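Local coordinates for salmonella typhimurium DB7155 bacteriophage DET7 tailspike (Bacteriophage, PDB 2V5I), which probably binds and hydrolyses the O-antigen polysaccharide of Salmonella as the trimeric receptor-binding tailspike of a myovirus, at residues Leu521-Met532 and Leu544-Arg554. Numbering follows the deposited sequence.
Sequences LPDEGVLDINTM and LIRLPDGSKTR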
loop_
_atom_site.group_PDB
_atom_site.type_symbol
_atom_site.label_atom_id
_atom_site.label_comp_id
_atom_site.label_asym_id
_atom_site.label_seq_id
_atom_site.Cartn_x
_atom_site.Cartn_y
_atom_site.Cartn_z
ATOM N N LEU A 521 17.962 38.325 -43.367
ATOM C CA LEU A 521 16.685 38.039 -42.741
ATOM C C LEU A 521 15.583 38.864 -43.347
ATOM O O LEU A 521 15.732 40.082 -43.462
ATOM C CB LEU A 521 16.702 38.325 -41.247
ATOM C CG LEU A 521 17.321 37.319 -40.354
ATOM C CD1 LEU A 521 17.373 37.896 -38.934
ATOM C CD2 LEU A 521 16.568 36.027 -40.403
ATOM N N PRO A 522 14.422 38.243 -43.613
ATOM C CA PRO A 522 13.251 39.022 -43.929
ATOM C C PRO A 522 12.726 39.788 -42.690
ATOM O O PRO A 522 13.069 39.441 -41.541
ATOM C CB PRO A 522 12.273 37.946 -44.439
ATOM C CG PRO A 522 12.573 36.795 -43.648
ATOM C CD PRO A 522 14.106 36.801 -43.553
ATOM N N ASP A 523 11.874 40.806 -42.902
ATOM C CA ASP A 523 11.286 41.561 -41.801
ATOM C C ASP A 523 10.631 40.714 -40.712
ATOM O O ASP A 523 10.715 41.055 -39.520
ATOM C CB ASP A 523 10.224 42.545 -42.338
ATOM C CG ASP A 523 10.811 43.842 -42.865
ATOM O OD1 ASP A 523 12.070 43.946 -43.010
ATOM O OD2 ASP A 523 10.003 44.773 -43.162
ATOM N N GLU A 524 10.015 39.595 -41.107
ATOM C CA GLU A 524 9.351 38.673 -40.171
ATOM C C GLU A 524 10.365 38.007 -39.207
ATOM O O GLU A 524 9.961 37.349 -38.252
ATOM C CB GLU A 524 8.655 37.489 -40.893
ATOM C CG GLU A 524 7.728 37.750 -42.010
ATOM C CD GLU A 524 8.465 37.810 -43.358
ATOM O OE1 GLU A 524 9.040 38.858 -43.566
ATOM O OE2 GLU A 524 8.462 36.847 -44.188
ATOM N N GLY A 525 11.668 38.093 -39.490
ATOM C CA GLY A 525 12.676 37.612 -38.574
ATOM C C GLY A 525 12.810 38.283 -37.224
ATOM O O GLY A 525 13.612 37.837 -36.406
ATOM N N VAL A 526 12.076 39.371 -36.989
ATOM C CA VAL A 526 11.955 39.916 -35.659
ATOM C C VAL A 526 10.463 40.154 -35.334
ATOM O O VAL A 526 9.720 40.639 -36.173
ATOM C CB VAL A 526 12.805 41.229 -35.491
ATOM C CG1 VAL A 526 12.244 42.396 -36.253
ATOM C CG2 VAL A 526 13.003 41.526 -34.104
ATOM N N LEU A 527 10.065 39.792 -34.131
ATOM C CA LEU A 527 8.645 39.815 -33.718
ATOM C C LEU A 527 8.293 40.952 -32.747
ATOM O O LEU A 527 7.490 41.795 -33.074
ATOM C CB LEU A 527 8.252 38.467 -33.136
ATOM C CG LEU A 527 6.805 38.337 -32.663
ATOM C CD1 LEU A 527 5.861 38.433 -33.870
ATOM C CD2 LEU A 527 6.638 36.999 -31.949
ATOM N N ASP A 528 8.852 40.919 -31.539
ATOM C CA ASP A 528 8.486 41.812 -30.475
ATOM C C ASP A 528 9.182 43.146 -30.574
ATOM O O ASP A 528 10.359 43.227 -30.953
ATOM C CB ASP A 528 8.867 41.210 -29.117
ATOM C CG ASP A 528 8.084 39.954 -28.725
ATOM O OD1 ASP A 528 6.983 39.694 -29.280
ATOM O OD2 ASP A 528 8.567 39.250 -27.767
ATOM N N ILE A 529 8.499 44.192 -30.125
ATOM C CA ILE A 529 9.102 45.510 -29.943
ATOM C C ILE A 529 10.295 45.442 -28.988
ATOM O O ILE A 529 10.275 44.685 -28.014
ATOM C CB ILE A 529 8.055 46.499 -29.387
ATOM C CG1 ILE A 529 7.071 46.839 -30.532
ATOM C CG2 ILE A 529 8.708 47.776 -28.879
ATOM C CD1 ILE A 529 5.846 47.567 -30.094
ATOM N N ASN A 530 11.340 46.184 -29.329
ATOM C CA ASN A 530 12.584 46.273 -28.544
ATOM C C ASN A 530 13.273 44.903 -28.446
ATOM O O ASN A 530 13.733 44.477 -27.388
ATOM C CB ASN A 530 12.355 46.885 -27.170
ATOM C CG ASN A 530 11.907 48.345 -27.252
ATOM O OD1 ASN A 530 12.152 49.041 -28.230
ATOM N ND2 ASN A 530 11.165 48.765 -26.254
ATOM N N THR A 531 13.313 44.252 -29.585
ATOM C CA THR A 531 14.125 43.075 -29.760
ATOM C C THR A 531 14.958 43.170 -31.039
ATOM O O THR A 531 14.628 43.885 -31.960
ATOM C CB THR A 531 13.276 41.766 -29.737
ATOM O OG1 THR A 531 12.471 41.675 -30.902
ATOM C CG2 THR A 531 12.413 41.666 -28.480
ATOM N N MET A 532 16.046 42.419 -31.066
ATOM C CA MET A 532 17.063 42.463 -32.147
ATOM C C MET A 532 17.430 41.060 -32.584
ATOM O O MET A 532 17.648 40.211 -31.749
ATOM C CB MET A 532 18.333 43.120 -31.571
ATOM C CG MET A 532 19.475 43.108 -32.483
ATOM S SD MET A 532 20.962 43.703 -31.644
ATOM C CE MET A 532 21.518 42.175 -30.865
ATOM N N LEU A 544 18.652 43.324 -37.303
ATOM C CA LEU A 544 17.257 43.604 -37.600
ATOM C C LEU A 544 16.539 43.875 -36.282
ATOM O O LEU A 544 16.527 43.037 -35.397
ATOM C CB LEU A 544 16.621 42.400 -38.307
ATOM C CG LEU A 544 15.102 42.496 -38.586
ATOM C CD1 LEU A 544 14.767 43.672 -39.478
ATOM C CD2 LEU A 544 14.652 41.175 -39.221
ATOM N N ILE A 545 16.012 45.103 -36.131
ATOM C CA ILE A 545 15.514 45.575 -34.857
ATOM C C ILE A 545 14.066 46.062 -35.033
ATOM O O ILE A 545 13.783 46.802 -35.969
ATOM C CB ILE A 545 16.365 46.737 -34.333
ATOM C CG1 ILE A 545 17.743 46.197 -33.959
ATOM C CG2 ILE A 545 15.699 47.421 -33.128
ATOM C CD1 ILE A 545 18.770 47.191 -33.658
ATOM N N ARG A 546 13.193 45.668 -34.120
ATOM C CA ARG A 546 11.879 46.257 -34.046
ATOM C C ARG A 546 11.920 47.365 -32.994
ATOM O O ARG A 546 12.215 47.090 -31.841
ATOM C CB ARG A 546 10.825 45.253 -33.754
ATOM C CG ARG A 546 9.407 45.846 -33.954
ATOM C CD ARG A 546 8.283 44.860 -33.797
ATOM N NE ARG A 546 6.992 45.543 -34.048
ATOM C CZ ARG A 546 5.823 45.180 -33.533
ATOM N NH1 ARG A 546 5.697 44.088 -32.792
ATOM N NH2 ARG A 546 4.737 45.907 -33.811
ATOM N N LEU A 547 11.699 48.590 -33.424
ATOM C CA LEU A 547 11.822 49.813 -32.604
ATOM C C LEU A 547 10.624 50.046 -31.714
ATOM O O LEU A 547 9.568 49.458 -31.917
ATOM C CB LEU A 547 11.955 51.007 -33.547
ATOM C CG LEU A 547 13.218 51.028 -34.418
ATOM C CD1 LEU A 547 13.131 52.056 -35.569
ATOM C CD2 LEU A 547 14.457 51.224 -33.640
ATOM N N PRO A 548 10.760 50.979 -30.741
ATOM C CA PRO A 548 9.653 51.301 -29.862
ATOM C C PRO A 548 8.345 51.701 -30.551
ATOM O O PRO A 548 7.270 51.377 -30.031
ATOM C CB PRO A 548 10.208 52.467 -29.038
ATOM C CG PRO A 548 11.638 52.182 -28.943
ATOM C CD PRO A 548 11.996 51.643 -30.332
ATOM N N ASP A 549 8.416 52.338 -31.722
ATOM C CA ASP A 549 7.174 52.669 -32.465
ATOM C C ASP A 549 6.574 51.519 -33.290
ATOM O O ASP A 549 5.576 51.711 -33.979
ATOM C CB ASP A 549 7.346 53.920 -33.343
ATOM C CG ASP A 549 8.194 53.679 -34.596
ATOM O OD1 ASP A 549 8.666 52.539 -34.819
ATOM O OD2 ASP A 549 8.418 54.665 -35.367
ATOM N N GLY A 550 7.192 50.350 -33.230
ATOM C CA GLY A 550 6.695 49.121 -33.880
ATOM C C GLY A 550 7.221 48.889 -35.273
ATOM O O GLY A 550 7.037 47.808 -35.836
ATOM N N SER A 551 7.903 49.881 -35.830
ATOM C CA SER A 551 8.473 49.719 -37.177
ATOM C C SER A 551 9.791 48.940 -37.059
ATOM O O SER A 551 10.300 48.744 -35.955
ATOM C CB SER A 551 8.699 51.079 -37.825
ATOM O OG SER A 551 9.755 51.766 -37.216
ATOM N N LYS A 552 10.293 48.437 -38.179
ATOM C CA LYS A 552 11.511 47.645 -38.214
ATOM C C LYS A 552 12.586 48.384 -38.965
ATOM O O LYS A 552 12.317 49.105 -39.978
ATOM C CB LYS A 552 11.192 46.290 -38.856
ATOM C CG LYS A 552 10.231 45.498 -38.004
ATOM C CD LYS A 552 9.880 44.149 -38.568
ATOM C CE LYS A 552 8.769 43.476 -37.742
ATOM N NZ LYS A 552 8.391 42.167 -38.276
ATOM N N THR A 553 13.823 48.219 -38.526
ATOM C CA THR A 553 14.938 48.822 -39.150
ATOM C C THR A 553 16.128 47.865 -39.164
ATOM O O THR A 553 16.158 46.907 -38.368
ATOM C CB THR A 553 15.268 50.176 -38.461
ATOM O OG1 THR A 553 16.132 50.947 -39.286
ATOM C CG2 THR A 553 15.949 49.985 -37.100
ATOM N N ARG A 554 17.095 48.129 -40.044
ATOM C CA ARG A 554 18.295 47.346 -40.202
ATOM C C ARG A 554 19.510 48.242 -39.978
ATOM O O ARG A 554 19.623 49.334 -40.571
ATOM C CB ARG A 554 18.377 46.749 -41.619
ATOM C CG ARG A 554 17.268 45.758 -41.908
ATOM C CD ARG A 554 17.103 45.436 -43.403
ATOM N NE ARG A 554 15.914 44.607 -43.598
ATOM C CZ ARG A 554 15.866 43.286 -43.434
ATOM N NH1 ARG A 554 16.958 42.587 -43.112
ATOM N NH2 ARG A 554 14.702 42.655 -43.617
HETATM O O HOH W 1 13.339 46.042 -44.087
#
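R554 faces the carbonyl of L521 end-on, NH1 and NH2 both giving hydrogens to L521 O, which lies in the guanidinium plane. NH2 also makes a salt bridge to D523 OD1 at 3.0 Å, on the anti side of that carboxylate oxygen, the two planar groups being 21° apart. Arginine suits the site because it can give one carbonyl two N-H groups and still reach D523. A water donates to the same OD1 and accepts from R554 NE, and Y535 takes a further hydrogen from NH1, so the guanidinium is fixed in rotation, with L544 CD1 over one face.

K552 works differently: its chain, extended beyond CG, carries NZ between two carbonyls of the 3-10 turn and the loop after it. NZ meets V526 O almost head-on, C=O...N 168°, but sits above the plane of the D523 carbonyl; both bonds are 2.9 Å. Lysine suits this place because its methylenes pack on V526 while the ammonium serves backbone oxygens. V526 CG1 touches K552 CD and also L544 CG, at 3.7 Å; the leucine's branched end lets it meet both the valine and the turn, with CD2 beside P522 O.

These residues belong to the C-terminal domain of the trimeric spike, where the loop 521-530 folds over one face of the antiparallel sheet formed by 531-537, 540-546 and 552-556. On the other face M532 CG lies against I545 CG1, and T531 and M532 also pair with a strand of the second subunit, continuing the sheet across the interface.

R546 lays an extended chain along D528 and I529, its CG trans to the backbone N. Its guanidinium serves two carbonyls, NH1 binding L527 O at 2.9 Å and NE pointing straight at G550 O (178° at the hydrogen), while its flat face takes aliphatic I529, whose CG1 rests 3.6 Å above the centre. The backbone joins in, N530 N donating to R546 O at 2.8 Å.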